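Local coordinates for Poly(A) RNA polymerase protein 2 (PDB 3NYB), which adds adenylate tails to RNA as the catalytic subunit of TRAMP, a nuclear RNA surveillance complex, in partnership with the zinc-knuckle protein Air2, at residues 221-227 / 289-293. The protein carries 1 engineered substitution. Residues are numbered along the deposited sequence; the frame is centred on the assembly and turned at random.
Sequences FFELYGK and FAGAF
Phe289 drops as a knob into a hole on helix 214-228 made by Phe221, Phe222, Tyr225 and Gly226. Its CB lies 3.7 Å from Gly226 CA, where the lack of a side chain lets the backbones close to 4.3 Å between Gly226 CA and Ala290 CA. With CG anti to the carbonyl carbon (chi1 -71°), the ring turns in between its neighbours: CD1 touches CD1 and CE1 of Phe222, CD2 faces Tyr225 O at the ring edge and also meets Tyr225 CB, and CE1 also comes close to Phe222 CE1. Over one face comes the edge of Phe221, its CE2 4.2 Å from Phe289 CE1, an edge-to-face pair with planes at 75°. Phe222 meets the Phe289 ring obliquely and offers a face of its own to Ala292, whose CB stands 3.6 Å from the centroid of the Phe222 ring, almost on the normal, as a CH-pi contact. An alanine in place of Phe222 would probably open a gap beneath the Ala292 methyl and take away the Phe289 ring's neighbour at CD1. One turn further along helix 282-304, Phe293 lies beside Glu223, with CD1 3.5 Å from Glu223 CB, while Lys227 CD lies over one face of its ring, as a second CH-pi contact. The Glu223 carboxylate reaches past this ring to a salt bridge with Arg26 of the Protein AIR2 chain. The two helices run roughly antiparallel, their local axes 7.9 Å apart at an angle of 142°, and join almost wholly through apolar packing. Helix 160-173 closes the aromatic cluster with Phe170, which meets both Phe222 and Phe289, and helix 186-198 packs against Phe221 and Tyr225, making this a buried junction of helices 160-173, 186-198, 214-228 and 282-304.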
ATOM      1  N   PHE A 221      11.342   1.687   0.355  1.00 41.23           N
ATOM      2  CA  PHE A 221      10.253   0.782   0.676  1.00 43.53           C
ATOM      3  C   PHE A 221      10.322  -0.462  -0.210  1.00 46.49           C
ATOM      4  O   PHE A 221      10.173  -1.581   0.268  1.00 38.44           O
ATOM      5  CB  PHE A 221       8.895   1.473   0.523  1.00 39.08           C
ATOM      6  CG  PHE A 221       7.725   0.520   0.526  1.00 36.86           C
ATOM      7  CD1 PHE A 221       7.034   0.256   1.689  1.00 32.41           C
ATOM      8  CD2 PHE A 221       7.315  -0.102  -0.640  1.00 41.57           C
ATOM      9  CE1 PHE A 221       5.951  -0.616   1.696  1.00 36.24           C
ATOM     10  CE2 PHE A 221       6.237  -0.971  -0.638  1.00 41.24           C
ATOM     11  CZ  PHE A 221       5.557  -1.229   0.530  1.00 34.80           C
ATOM     12  N   PHE A 222      10.530  -0.264  -1.504  1.00 39.57           N
ATOM     13  CA  PHE A 222      10.622  -1.392  -2.423  1.00 47.00           C
ATOM     14  C   PHE A 222      11.895  -2.191  -2.188  1.00 52.22           C
ATOM     15  O   PHE A 222      11.962  -3.384  -2.485  1.00 58.57           O
ATOM     16  CB  PHE A 222      10.565  -0.920  -3.876  1.00 54.11           C
ATOM     17  CG  PHE A 222       9.220  -0.397  -4.289  1.00 48.68           C
ATOM     18  CD1 PHE A 222       8.082  -1.165  -4.108  1.00 45.17           C
ATOM     19  CD2 PHE A 222       9.096   0.854  -4.863  1.00 40.76           C
ATOM     20  CE1 PHE A 222       6.848  -0.691  -4.484  1.00 45.36           C
ATOM     21  CE2 PHE A 222       7.870   1.332  -5.238  1.00 42.64           C
ATOM     22  CZ  PHE A 222       6.740   0.560  -5.051  1.00 48.34           C
ATOM     23  N   GLU A 223      12.907  -1.517  -1.657  1.00 50.39           N
ATOM     24  CA  GLU A 223      14.182  -2.145  -1.361  1.00 47.02           C
ATOM     25  C   GLU A 223      14.045  -3.062  -0.159  1.00 43.68           C
ATOM     26  O   GLU A 223      14.513  -4.197  -0.164  1.00 44.67           O
ATOM     27  CB  GLU A 223      15.224  -1.071  -1.070  1.00 54.90           C
ATOM     28  CG  GLU A 223      16.561  -1.610  -0.635  1.00 58.05           C
ATOM     29  CD  GLU A 223      17.513  -0.511  -0.239  1.00 55.53           C
ATOM     30  OE1 GLU A 223      18.621  -0.449  -0.817  1.00 50.37           O
ATOM     31  OE2 GLU A 223      17.141   0.293   0.646  1.00 59.85           O
ATOM     32  N   LEU A 224      13.390  -2.560   0.878  1.00 51.05           N
ATOM     33  CA  LEU A 224      13.177  -3.349   2.073  1.00 45.72           C
ATOM     34  C   LEU A 224      12.376  -4.590   1.739  1.00 43.20           C
ATOM     35  O   LEU A 224      12.835  -5.711   1.945  1.00 54.87           O
ATOM     36  CB  LEU A 224      12.464  -2.520   3.141  1.00 37.24           C
ATOM     37  CG  LEU A 224      12.338  -3.184   4.508  1.00 43.77           C
ATOM     38  CD1 LEU A 224      11.143  -4.088   4.554  1.00 50.80           C
ATOM     39  CD2 LEU A 224      13.599  -3.966   4.839  1.00 46.91           C
ATOM     40  N   TYR A 225      11.181  -4.383   1.201  1.00 47.19           N
ATOM     41  CA  TYR A 225      10.230  -5.469   0.990  1.00 43.66           C
ATOM     42  C   TYR A 225      10.456  -6.225  -0.309  1.00 48.43           C
ATOM     43  O   TYR A 225       9.772  -7.203  -0.590  1.00 54.88           O
ATOM     44  CB  TYR A 225       8.798  -4.943   1.045  1.00 34.25           C
ATOM     45  CG  TYR A 225       8.409  -4.399   2.397  1.00 35.18           C
ATOM     46  CD1 TYR A 225       8.399  -5.215   3.515  1.00 41.11           C
ATOM     47  CD2 TYR A 225       8.045  -3.070   2.558  1.00 37.61           C
ATOM     48  CE1 TYR A 225       8.037  -4.727   4.755  1.00 33.13           C
ATOM     49  CE2 TYR A 225       7.685  -2.574   3.797  1.00 45.28           C
ATOM     50  CZ  TYR A 225       7.684  -3.410   4.891  1.00 45.35           C
ATOM     51  OH  TYR A 225       7.330  -2.927   6.127  1.00 61.75           O
ATOM     52  N   GLY A 226      11.420  -5.779  -1.100  1.00 60.77           N
ATOM     53  CA  GLY A 226      11.716  -6.454  -2.349  1.00 63.71           C
ATOM     54  C   GLY A 226      12.997  -7.274  -2.307  1.00 58.93           C
ATOM     55  O   GLY A 226      13.126  -8.263  -3.028  1.00 57.36           O
ATOM     56  N   LYS A 227      13.940  -6.878  -1.457  1.00 53.15           N
ATOM     57  CA  LYS A 227      15.281  -7.459  -1.492  1.00 48.69           C
ATOM     58  C   LYS A 227      15.784  -8.034  -0.173  1.00 58.32           C
ATOM     59  O   LYS A 227      16.622  -8.928  -0.179  1.00 67.89           O
ATOM     60  CB  LYS A 227      16.284  -6.430  -2.010  1.00 51.00           C
ATOM     61  CG  LYS A 227      16.102  -6.092  -3.490  1.00 47.86           C
ATOM     62  CD  LYS A 227      16.840  -4.818  -3.883  1.00 42.77           C
ATOM     63  CE  LYS A 227      18.356  -4.972  -3.805  1.00 60.89           C
ATOM     64  NZ  LYS A 227      19.054  -3.647  -3.867  1.00 57.19           N
ATOM     65  N   PHE A 289       8.137  -5.935  -6.246  1.00 29.94           N
ATOM     66  CA  PHE A 289       8.757  -4.819  -5.530  1.00 40.31           C
ATOM     67  C   PHE A 289      10.200  -4.614  -5.980  1.00 42.68           C
ATOM     68  O   PHE A 289      10.651  -3.493  -6.188  1.00 42.28           O
ATOM     69  CB  PHE A 289       8.731  -5.030  -4.017  1.00 48.41           C
ATOM     70  CG  PHE A 289       7.369  -4.910  -3.409  1.00 45.85           C
ATOM     71  CD1 PHE A 289       6.423  -4.062  -3.957  1.00 48.46           C
ATOM     72  CD2 PHE A 289       7.040  -5.625  -2.274  1.00 37.87           C
ATOM     73  CE1 PHE A 289       5.170  -3.950  -3.396  1.00 42.60           C
ATOM     74  CE2 PHE A 289       5.793  -5.513  -1.707  1.00 37.20           C
ATOM     75  CZ  PHE A 289       4.853  -4.670  -2.269  1.00 39.15           C
ATOM     76  N   ALA A 290      10.928  -5.713  -6.113  1.00 46.00           N
ATOM     77  CA  ALA A 290      12.303  -5.639  -6.549  1.00 38.12           C
ATOM     78  C   ALA A 290      12.336  -5.023  -7.944  1.00 41.09           C
ATOM     79  O   ALA A 290      13.166  -4.165  -8.235  1.00 43.77           O
ATOM     80  CB  ALA A 290      12.910  -7.017  -6.558  1.00 39.40           C
ATOM     81  N   GLY A 291      11.422  -5.467  -8.802  1.00 32.46           N
ATOM     82  CA  GLY A 291      11.256  -4.867 -10.113  1.00 34.58           C
ATOM     83  C   GLY A 291      11.070  -3.364 -10.000  1.00 39.26           C
ATOM     84  O   GLY A 291      11.673  -2.588 -10.742  1.00 44.80           O
ATOM     85  N   ALA A 292      10.241  -2.949  -9.049  1.00 30.56           N
ATOM     86  CA  ALA A 292       9.950  -1.538  -8.879  1.00 38.50           C
ATOM     87  C   ALA A 292      11.213  -0.784  -8.467  1.00 41.13           C
ATOM     88  O   ALA A 292      11.555   0.252  -9.040  1.00 45.52           O
ATOM     89  CB  ALA A 292       8.834  -1.348  -7.864  1.00 29.77           C
ATOM     90  N   PHE A 293      11.907  -1.314  -7.473  1.00 36.53           N
ATOM     91  CA  PHE A 293      13.205  -0.789  -7.080  1.00 38.79           C
ATOM     92  C   PHE A 293      14.150  -0.679  -8.283  1.00 40.34           C
ATOM     93  O   PHE A 293      14.722   0.379  -8.532  1.00 46.26           O
ATOM     94  CB  PHE A 293      13.810  -1.693  -6.014  1.00 31.14           C
ATOM     95  CG  PHE A 293      15.186  -1.308  -5.616  1.00 46.19           C
ATOM     96  CD1 PHE A 293      15.400  -0.537  -4.490  1.00 55.04           C
ATOM     97  CD2 PHE A 293      16.275  -1.717  -6.365  1.00 59.38           C
ATOM     98  CE1 PHE A 293      16.674  -0.177  -4.114  1.00 60.83           C
ATOM     99  CE2 PHE A 293      17.551  -1.359  -5.999  1.00 59.61           C
ATOM    100  CZ  PHE A 293      17.753  -0.588  -4.869  1.00 66.29           C
TER